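Local coordinates for ECXA (Escherichia coli, PDB 4L63), which is probably a zinc-dependent metallopeptidase that cleaves peptide bonds with the help of a histidine-bound metal ion, at residues Y29-P38 against R89-N97; S105-T116 against H160-L168. All blocks are in the same frame, centred on the assembly; numbering follows the deposited sequence.

Interaction 1. Residues Y29-P38 against R89-N97; sequences YGPVINYTVP and RVVSFSTTN
Thr36 bonds to strand 91-96 through both its backbone N and its O: the N donates to Val91 O at 2.9 Å, and the O accepts from Phe93 N at 3.0 Å. With Tyr35 beside Val91 and Thr36 beside Ser92, this pair of bonds defines the parallel register. Toward the start of the pairing the hold slackens, since Val91 N reaches Asn34 O only through a weak bond of 3.3 Å. Between these links Tyr35 CA brings its hydrogen close to Val91 O. On the sheet face they share, Tyr35 CB sits 3.8 Å from Val91 CB. Val91 CG2, anti to its own carbonyl carbon, meets Tyr29 CE1 at 3.6 Å. The ring of Phe93 lies oblique to that of Tyr35, with planes at 71°, and Val37 CG2 packs on Phe93 CB. On the face that carries Thr36 and Ser92, Thr36 CG2 reaches Val90 CG1, just before the strand. Helix 60-70 covers the aromatic side through Val64 and Tyr60, and strand 78-80 pairs with the far edge of 33-36. Two parallel neighbours, distant in sequence, with helices on the apolar face are consistent with the mixed sheet in the N-terminal part of zincin metallopeptidases.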
loop_
_atom_site.group_PDB
_atom_site.type_symbol
_atom_site.label_atom_id
_atom_site.label_comp_id
_atom_site.label_asym_id
_atom_site.label_seq_id
_atom_site.Cartn_x
_atom_site.Cartn_y
_atom_site.Cartn_z
ATOM N N TYR A 29 -25.876 -6.223 -17.542
ATOM C CA TYR A 29 -26.099 -7.569 -18.066
ATOM C C TYR A 29 -27.111 -8.386 -17.257
ATOM O O TYR A 29 -27.632 -9.396 -17.736
ATOM C CB TYR A 29 -24.775 -8.330 -18.131
ATOM C CG TYR A 29 -23.748 -7.698 -19.045
ATOM C CD1 TYR A 29 -24.086 -7.303 -20.338
ATOM C CD2 TYR A 29 -22.442 -7.496 -18.618
ATOM C CE1 TYR A 29 -23.150 -6.727 -21.178
ATOM C CE2 TYR A 29 -21.496 -6.919 -19.451
ATOM C CZ TYR A 29 -21.854 -6.535 -20.728
ATOM O OH TYR A 29 -20.913 -5.963 -21.556
ATOM N N GLY A 30 -27.394 -7.936 -16.040
ATOM C CA GLY A 30 -28.142 -8.739 -15.090
ATOM C C GLY A 30 -27.150 -9.468 -14.202
ATOM O O GLY A 30 -25.939 -9.399 -14.443
ATOM N N PRO A 31 -27.647 -10.158 -13.162
ATOM C CA PRO A 31 -26.785 -10.937 -12.263
ATOM C C PRO A 31 -26.004 -12.029 -12.997
ATOM O O PRO A 31 -24.915 -12.408 -12.556
ATOM C CB PRO A 31 -27.780 -11.550 -11.271
ATOM C CG PRO A 31 -28.960 -10.638 -11.306
ATOM C CD PRO A 31 -29.055 -10.178 -12.730
ATOM N N VAL A 32 -26.560 -12.515 -14.105
ATOM C CA VAL A 32 -25.929 -13.548 -14.926
ATOM C C VAL A 32 -25.719 -13.056 -16.360
ATOM O O VAL A 32 -26.625 -12.481 -16.967
ATOM C CB VAL A 32 -26.774 -14.842 -14.942
ATOM C CG1 VAL A 32 -28.208 -14.536 -15.353
ATOM C CG2 VAL A 32 -26.148 -15.876 -15.870
ATOM N N ILE A 33 -24.522 -13.262 -16.903
ATOM C CA ILE A 33 -24.227 -12.759 -18.240
ATOM C C ILE A 33 -24.614 -13.762 -19.329
ATOM O O ILE A 33 -23.931 -14.768 -19.552
ATOM C CB ILE A 33 -22.738 -12.371 -18.381
ATOM C CG1 ILE A 33 -22.428 -11.196 -17.449
ATOM C CG2 ILE A 33 -22.402 -12.026 -19.824
ATOM C CD1 ILE A 33 -21.004 -10.677 -17.555
ATOM N N ASN A 34 -25.725 -13.468 -19.996
ATOM C CA ASN A 34 -26.244 -14.310 -21.056
ATOM C C ASN A 34 -25.535 -13.979 -22.364
ATOM O O ASN A 34 -25.442 -12.814 -22.730
ATOM C CB ASN A 34 -27.750 -14.084 -21.181
ATOM C CG ASN A 34 -28.551 -14.926 -20.212
ATOM O OD1 ASN A 34 -28.044 -15.880 -19.620
ATOM N ND2 ASN A 34 -29.787 -14.510 -19.970
ATOM N N TYR A 35 -25.024 -14.982 -23.067
ATOM C CA TYR A 35 -24.304 -14.689 -24.303
ATOM C C TYR A 35 -24.533 -15.711 -25.412
ATOM O O TYR A 35 -24.768 -16.889 -25.144
ATOM C CB TYR A 35 -22.808 -14.562 -24.015
ATOM C CG TYR A 35 -22.133 -15.850 -23.612
ATOM C CD1 TYR A 35 -22.122 -16.265 -22.284
ATOM C CD2 TYR A 35 -21.483 -16.638 -24.551
ATOM C CE1 TYR A 35 -21.497 -17.437 -21.908
ATOM C CE2 TYR A 35 -20.857 -17.810 -24.185
ATOM C CZ TYR A 35 -20.863 -18.204 -22.864
ATOM O OH TYR A 35 -20.238 -19.371 -22.494
ATOM N N THR A 36 -24.462 -15.246 -26.658
ATOM C CA THR A 36 -24.660 -16.113 -27.817
ATOM C C THR A 36 -23.348 -16.382 -28.553
ATOM O O THR A 36 -22.504 -15.492 -28.688
ATOM C CB THR A 36 -25.678 -15.512 -28.814
ATOM O OG1 THR A 36 -25.077 -14.426 -29.530
ATOM C CG2 THR A 36 -26.927 -15.024 -28.092
ATOM N N VAL A 37 -23.179 -17.621 -29.014
ATOM C CA VAL A 37 -21.999 -18.016 -29.783
ATOM C C VAL A 37 -22.384 -18.916 -30.963
ATOM O O VAL A 37 -22.800 -20.057 -30.770
ATOM C CB VAL A 37 -20.962 -18.756 -28.909
ATOM C CG1 VAL A 37 -19.792 -19.222 -29.757
ATOM C CG2 VAL A 37 -20.472 -17.864 -27.781
ATOM N N PRO A 38 -22.166 -18.456 -32.178
ATOM C CA PRO A 38 -22.528 -19.220 -33.372
ATOM C C PRO A 38 -21.751 -20.523 -33.592
ATOM O O PRO A 38 -20.596 -20.622 -33.219
ATOM C CB PRO A 38 -22.267 -18.221 -34.479
ATOM C CG PRO A 38 -22.642 -16.910 -33.844
ATOM C CD PRO A 38 -22.434 -17.025 -32.357
ATOM N N ARG A 89 -31.184 -7.514 -25.950
ATOM C CA ARG A 89 -29.974 -6.997 -25.318
ATOM C C ARG A 89 -29.156 -8.124 -24.691
ATOM O O ARG A 89 -29.246 -8.378 -23.490
ATOM C CB ARG A 89 -30.329 -5.950 -24.261
ATOM N N VAL A 90 -28.359 -8.798 -25.515
ATOM C CA VAL A 90 -27.566 -9.945 -25.075
ATOM C C VAL A 90 -26.142 -9.863 -25.639
ATOM O O VAL A 90 -25.943 -9.409 -26.763
ATOM C CB VAL A 90 -28.235 -11.278 -25.503
ATOM C CG1 VAL A 90 -27.326 -12.469 -25.244
ATOM C CG2 VAL A 90 -29.561 -11.465 -24.781
ATOM N N VAL A 91 -25.156 -10.287 -24.851
ATOM C CA VAL A 91 -23.767 -10.295 -25.301
ATOM C C VAL A 91 -23.600 -11.203 -26.520
ATOM O O VAL A 91 -24.066 -12.341 -26.524
ATOM C CB VAL A 91 -22.813 -10.752 -24.180
ATOM C CG1 VAL A 91 -21.391 -10.892 -24.705
ATOM C CG2 VAL A 91 -22.871 -9.782 -23.017
ATOM N N SER A 92 -22.944 -10.688 -27.555
ATOM C CA SER A 92 -22.811 -11.414 -28.811
ATOM C C SER A 92 -21.359 -11.681 -29.185
ATOM O O SER A 92 -20.535 -10.763 -29.221
ATOM C CB SER A 92 -23.492 -10.639 -29.937
ATOM O OG SER A 92 -24.750 -10.143 -29.517
ATOM N N PHE A 93 -21.049 -12.943 -29.457
ATOM C CA PHE A 93 -19.748 -13.311 -30.000
ATOM C C PHE A 93 -19.917 -13.649 -31.476
ATOM O O PHE A 93 -20.969 -14.135 -31.877
ATOM C CB PHE A 93 -19.146 -14.490 -29.234
ATOM C CG PHE A 93 -18.661 -14.134 -27.857
ATOM C CD1 PHE A 93 -19.547 -14.045 -26.795
ATOM C CD2 PHE A 93 -17.317 -13.881 -27.624
ATOM C CE1 PHE A 93 -19.101 -13.712 -25.523
ATOM C CE2 PHE A 93 -16.863 -13.547 -26.354
ATOM C CZ PHE A 93 -17.760 -13.461 -25.304
ATOM N N SER A 94 -18.895 -13.374 -32.282
ATOM C CA SER A 94 -18.958 -13.660 -33.711
ATOM C C SER A 94 -17.590 -13.584 -34.379
ATOM O O SER A 94 -16.606 -13.141 -33.778
ATOM C CB SER A 94 -19.921 -12.698 -34.415
ATOM O OG SER A 94 -19.498 -11.354 -34.269
ATOM N N THR A 95 -17.544 -14.024 -35.631
ATOM C CA THR A 95 -16.336 -13.948 -36.436
ATOM C C THR A 95 -16.562 -12.984 -37.592
ATOM O O THR A 95 -17.693 -12.805 -38.047
ATOM C CB THR A 95 -15.926 -15.326 -36.991
ATOM O OG1 THR A 95 -17.008 -15.873 -37.751
ATOM C CG2 THR A 95 -15.583 -16.279 -35.860
ATOM N N THR A 96 -15.487 -12.361 -38.062
ATOM C CA THR A 96 -15.569 -11.433 -39.185
ATOM C C THR A 96 -14.412 -11.650 -40.155
ATOM O O THR A 96 -13.464 -12.373 -39.849
ATOM C CB THR A 96 -15.553 -9.964 -38.716
ATOM O OG1 THR A 96 -14.362 -9.712 -37.956
ATOM C CG2 THR A 96 -16.775 -9.645 -37.862
ATOM N N ASN A 97 -14.487 -11.017 -41.320
ATOM C CA ASN A 97 -13.418 -11.099 -42.308
ATOM C C ASN A 97 -13.072 -9.735 -42.893
ATOM O O ASN A 97 -13.291 -9.488 -44.078
ATOM C CB ASN A 97 -13.799 -12.063 -43.439
ATOM C CG ASN A 97 -13.244 -13.462 -43.232
ATOM O OD1 ASN A 97 -12.079 -13.725 -43.527
ATOM N ND2 ASN A 97 -14.081 -14.366 -42.733
#

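Interaction 2. Residues S105-T116 against H160-L168; sequences STIFDPSGNSRT and HEIGHILGL. With ZN (zinc ion), chain G.
Ile165, Glu161 and Thr106 carry most of this contact, a worked case of a helix resting on a hairpin beside a metal site. Ile165 bends its chain back, with chi2 at -64°, and thereby delivers CD1 to the hairpin, where it meets Thr106 CG2 at 3.6 Å, Ser114 CB at 3.7 Å and Thr116 OG1. Thr106 faces the helix and gives its hydroxyl OG1 to Glu161 OE1 at 2.6 Å, on the anti lone pair of that oxygen. Thr116 OG1 donates to Thr106 OG1 at 2.7 Å and so positions it from a second shell. Glu161 OE2 accepts from a water whose O lies 2.5 Å from the zinc ion; these bonds at OE1 and OE2 together limit the carboxylate's rotation. His160 NE2 and His164 NE2 also bind the metal, and His170 completes the histidine ligands. The arrangement is consistent with the HExxH motif of zincins, in whose relatives the glutamate serves as general base. Phe108 sets its ring edge against Ile165 O, with CE1 3.4 Å from that oxygen, where a Schellman motif with Gly167 as C-prime residue ends the helix. The helix thus lies over strands 104-107 and 115-119, with Val91 and Phe93 of strand 91-96 touching Ile165 and Ile162, and helix 25-29 flanking Phe108.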
loop_
_atom_site.group_PDB
_atom_site.type_symbol
_atom_site.label_atom_id
_atom_site.label_comp_id
_atom_site.label_asym_id
_atom_site.label_seq_id
_atom_site.Cartn_x
_atom_site.Cartn_y
_atom_site.Cartn_z
ATOM N N SER A 105 -11.831 -7.487 -31.491
ATOM C CA SER A 105 -12.513 -6.209 -31.305
ATOM C C SER A 105 -13.807 -6.376 -30.502
ATOM O O SER A 105 -14.553 -7.338 -30.710
ATOM C CB SER A 105 -12.811 -5.574 -32.669
ATOM O OG SER A 105 -13.460 -4.324 -32.532
ATOM N N THR A 106 -14.076 -5.438 -29.595
ATOM C CA THR A 106 -15.278 -5.499 -28.763
ATOM C C THR A 106 -15.976 -4.146 -28.655
ATOM O O THR A 106 -15.329 -3.117 -28.441
ATOM C CB THR A 106 -14.951 -6.005 -27.331
ATOM O OG1 THR A 106 -14.545 -7.377 -27.387
ATOM C CG2 THR A 106 -16.159 -5.881 -26.411
ATOM N N ILE A 107 -17.296 -4.149 -28.807
ATOM C CA ILE A 107 -18.101 -2.962 -28.542
ATOM C C ILE A 107 -18.811 -3.075 -27.197
ATOM O O ILE A 107 -19.705 -3.905 -27.030
ATOM C CB ILE A 107 -19.163 -2.729 -29.628
ATOM C CG1 ILE A 107 -18.513 -2.533 -30.997
ATOM C CG2 ILE A 107 -20.031 -1.531 -29.267
ATOM C CD1 ILE A 107 -19.517 -2.148 -32.081
ATOM N N PHE A 108 -18.416 -2.240 -26.241
ATOM C CA PHE A 108 -19.072 -2.218 -24.938
ATOM C C PHE A 108 -20.339 -1.384 -25.006
ATOM O O PHE A 108 -20.289 -0.176 -25.250
ATOM C CB PHE A 108 -18.140 -1.670 -23.854
ATOM C CG PHE A 108 -18.737 -1.703 -22.468
ATOM C CD1 PHE A 108 -18.812 -2.890 -21.757
ATOM C CD2 PHE A 108 -19.223 -0.545 -21.879
ATOM C CE1 PHE A 108 -19.357 -2.922 -20.479
ATOM C CE2 PHE A 108 -19.763 -0.567 -20.604
ATOM C CZ PHE A 108 -19.835 -1.759 -19.904
ATOM N N ASP A 109 -21.471 -2.039 -24.783
ATOM C CA ASP A 109 -22.774 -1.396 -24.890
ATOM C C ASP A 109 -23.512 -1.400 -23.553
ATOM O O ASP A 109 -23.912 -2.456 -23.059
ATOM C CB ASP A 109 -23.615 -2.089 -25.963
ATOM C CG ASP A 109 -25.018 -1.530 -26.055
ATOM O OD1 ASP A 109 -25.207 -0.331 -25.758
ATOM O OD2 ASP A 109 -25.934 -2.293 -26.426
ATOM N N PRO A 110 -23.697 -0.209 -22.966
ATOM C CA PRO A 110 -24.371 -0.058 -21.671
ATOM C C PRO A 110 -25.818 -0.562 -21.677
ATOM O O PRO A 110 -26.393 -0.774 -20.609
ATOM C CB PRO A 110 -24.319 1.453 -21.430
ATOM C CG PRO A 110 -23.118 1.913 -22.208
ATOM C CD PRO A 110 -23.120 1.061 -23.440
ATOM N N SER A 111 -26.391 -0.755 -22.861
ATOM C CA SER A 111 -27.738 -1.307 -22.967
ATOM C C SER A 111 -27.740 -2.822 -22.767
ATOM O O SER A 111 -28.789 -3.424 -22.548
ATOM C CB SER A 111 -28.359 -0.958 -24.322
ATOM O OG SER A 111 -28.658 0.425 -24.397
ATOM N N GLY A 112 -26.561 -3.432 -22.848
ATOM C CA GLY A 112 -26.427 -4.860 -22.629
ATOM C C GLY A 112 -26.032 -5.641 -23.867
ATOM O O GLY A 112 -25.549 -6.768 -23.761
ATOM N N ASN A 113 -26.240 -5.050 -25.042
ATOM C CA ASN A 113 -25.887 -5.706 -26.299
ATOM C C ASN A 113 -24.431 -5.469 -26.702
ATOM O O ASN A 113 -24.146 -4.934 -27.777
ATOM C CB ASN A 113 -26.813 -5.246 -27.425
ATOM C CG ASN A 113 -26.659 -6.089 -28.672
ATOM O OD1 ASN A 113 -26.340 -7.275 -28.595
ATOM N ND2 ASN A 113 -26.869 -5.477 -29.832
ATOM N N SER A 114 -23.515 -5.873 -25.826
ATOM C CA SER A 114 -22.090 -5.787 -26.107
ATOM C C SER A 114 -21.700 -6.871 -27.103
ATOM O O SER A 114 -22.149 -8.016 -26.993
ATOM C CB SER A 114 -21.278 -5.921 -24.817
ATOM O OG SER A 114 -21.417 -4.758 -24.023
ATOM N N ARG A 115 -20.880 -6.509 -28.084
ATOM C CA ARG A 115 -20.517 -7.445 -29.135
ATOM C C ARG A 115 -19.012 -7.641 -29.234
ATOM O O ARG A 115 -18.244 -6.678 -29.269
ATOM C CB ARG A 115 -21.077 -6.979 -30.484
ATOM C CG ARG A 115 -22.246 -6.005 -30.383
ATOM C CD ARG A 115 -22.723 -5.566 -31.760
ATOM N NE ARG A 115 -21.685 -4.853 -32.502
ATOM C CZ ARG A 115 -21.641 -4.766 -33.828
ATOM N NH1 ARG A 115 -20.657 -4.103 -34.421
ATOM N NH2 ARG A 115 -22.580 -5.344 -34.564
ATOM N N THR A 116 -18.597 -8.901 -29.271
ATOM C CA THR A 116 -17.198 -9.240 -29.486
ATOM C C THR A 116 -17.022 -9.953 -30.819
ATOM O O THR A 116 -17.713 -10.928 -31.105
ATOM C CB THR A 116 -16.650 -10.131 -28.360
ATOM O OG1 THR A 116 -16.397 -9.331 -27.198
ATOM C CG2 THR A 116 -15.356 -10.801 -28.792
ATOM N N HIS A 160 -8.771 -11.335 -23.525
ATOM C CA HIS A 160 -8.616 -9.882 -23.578
ATOM C C HIS A 160 -9.943 -9.203 -23.937
ATOM O O HIS A 160 -10.349 -8.242 -23.288
ATOM C CB HIS A 160 -7.519 -9.512 -24.583
ATOM C CG HIS A 160 -7.345 -8.041 -24.798
ATOM N ND1 HIS A 160 -6.486 -7.269 -24.044
ATOM C CD2 HIS A 160 -7.916 -7.203 -25.697
ATOM C CE1 HIS A 160 -6.539 -6.016 -24.470
ATOM N NE2 HIS A 160 -7.399 -5.952 -25.472
ATOM N N GLU A 161 -10.630 -9.720 -24.952
ATOM C CA GLU A 161 -11.907 -9.141 -25.362
ATOM C C GLU A 161 -12.990 -9.316 -24.282
ATOM O O GLU A 161 -13.837 -8.435 -24.110
ATOM C CB GLU A 161 -12.368 -9.743 -26.695
ATOM C CG GLU A 161 -11.466 -9.402 -27.890
ATOM C CD GLU A 161 -11.098 -7.922 -27.979
ATOM O OE1 GLU A 161 -12.002 -7.067 -27.885
ATOM O OE2 GLU A 161 -9.899 -7.614 -28.157
ATOM N N ILE A 162 -12.955 -10.437 -23.558
ATOM C CA ILE A 162 -13.826 -10.639 -22.391
ATOM C C ILE A 162 -13.637 -9.520 -21.358
ATOM O O ILE A 162 -14.596 -9.045 -20.746
ATOM C CB ILE A 162 -13.550 -11.987 -21.670
ATOM C CG1 ILE A 162 -13.615 -13.177 -22.628
ATOM C CG2 ILE A 162 -14.536 -12.187 -20.529
ATOM C CD1 ILE A 162 -14.975 -13.488 -23.145
ATOM N N GLY A 163 -12.388 -9.117 -21.153
ATOM C CA GLY A 163 -12.092 -8.000 -20.270
ATOM C C GLY A 163 -12.900 -6.771 -20.658
ATOM O O GLY A 163 -13.464 -6.091 -19.796
ATOM N N HIS A 164 -12.975 -6.508 -21.964
ATOM C CA HIS A 164 -13.728 -5.379 -22.498
ATOM C C HIS A 164 -15.233 -5.558 -22.279
ATOM O O HIS A 164 -15.935 -4.606 -21.930
ATOM C CB HIS A 164 -13.433 -5.203 -23.989
ATOM C CG HIS A 164 -12.079 -4.631 -24.275
ATOM N ND1 HIS A 164 -11.540 -3.599 -23.537
ATOM C CD2 HIS A 164 -11.158 -4.940 -25.218
ATOM C CE1 HIS A 164 -10.345 -3.298 -24.012
ATOM N NE2 HIS A 164 -10.087 -4.099 -25.030
ATOM N N ILE A 165 -15.721 -6.778 -22.496
ATOM C CA ILE A 165 -17.124 -7.101 -22.218
ATOM C C ILE A 165 -17.454 -6.743 -20.772
ATOM O O ILE A 165 -18.523 -6.201 -20.480
ATOM C CB ILE A 165 -17.436 -8.594 -22.458
ATOM C CG1 ILE A 165 -17.337 -8.935 -23.943
ATOM C CG2 ILE A 165 -18.839 -8.942 -21.961
ATOM C CD1 ILE A 165 -18.352 -8.215 -24.790
ATOM N N LEU A 166 -16.501 -7.017 -19.884
ATOM C CA LEU A 166 -16.689 -6.835 -18.450
ATOM C C LEU A 166 -16.389 -5.419 -17.967
ATOM O O LEU A 166 -16.319 -5.182 -16.766
ATOM C CB LEU A 166 -15.817 -7.833 -17.678
ATOM C CG LEU A 166 -16.145 -9.308 -17.926
ATOM C CD1 LEU A 166 -15.154 -10.224 -17.228
ATOM C CD2 LEU A 166 -17.580 -9.620 -17.504
ATOM N N GLY A 167 -16.196 -4.482 -18.894
ATOM C CA GLY A 167 -16.099 -3.080 -18.524
ATOM C C GLY A 167 -14.687 -2.545 -18.346
ATOM O O GLY A 167 -14.499 -1.411 -17.880
ATOM N N LEU A 168 -13.689 -3.343 -18.709
ATOM C CA LEU A 168 -12.308 -2.869 -18.620
ATOM C C LEU A 168 -11.840 -2.263 -19.939
ATOM O O LEU A 168 -12.321 -2.624 -21.019
ATOM C CB LEU A 168 -11.369 -4.001 -18.209
ATOM C CG LEU A 168 -11.688 -4.628 -16.851
ATOM C CD1 LEU A 168 -10.626 -5.646 -16.471
ATOM C CD2 LEU A 168 -11.827 -3.556 -15.776
HETATM ZN ZN ZN G . -8.303 -4.226 -26.302
HETATM O O HOH W 1 -9.193 -5.075 -28.469
#

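In the fold
From the N terminus, helix 25-29 leads into strand 33-36, and interaction 1 closes a loop of about fifty residues, containing helix 60-70 and strand 78-80, when strand 91-96 pairs beside it. The chain then makes the hairpin of strands 104-107 and 115-119, runs through helices 120-126 and 131-137, and returns in helix 146-165, whose end binds zinc, closing interaction 2. The two loops follow in series and neither nests nor crosses. They are joined laterally: Ser92 O meets Thr116 N across neighbouring strands, and Tyr29 OH reaches Ile165 O at the helix end. Together they tie the sheet's parallel core, its antiparallel edge and the metal-binding helix.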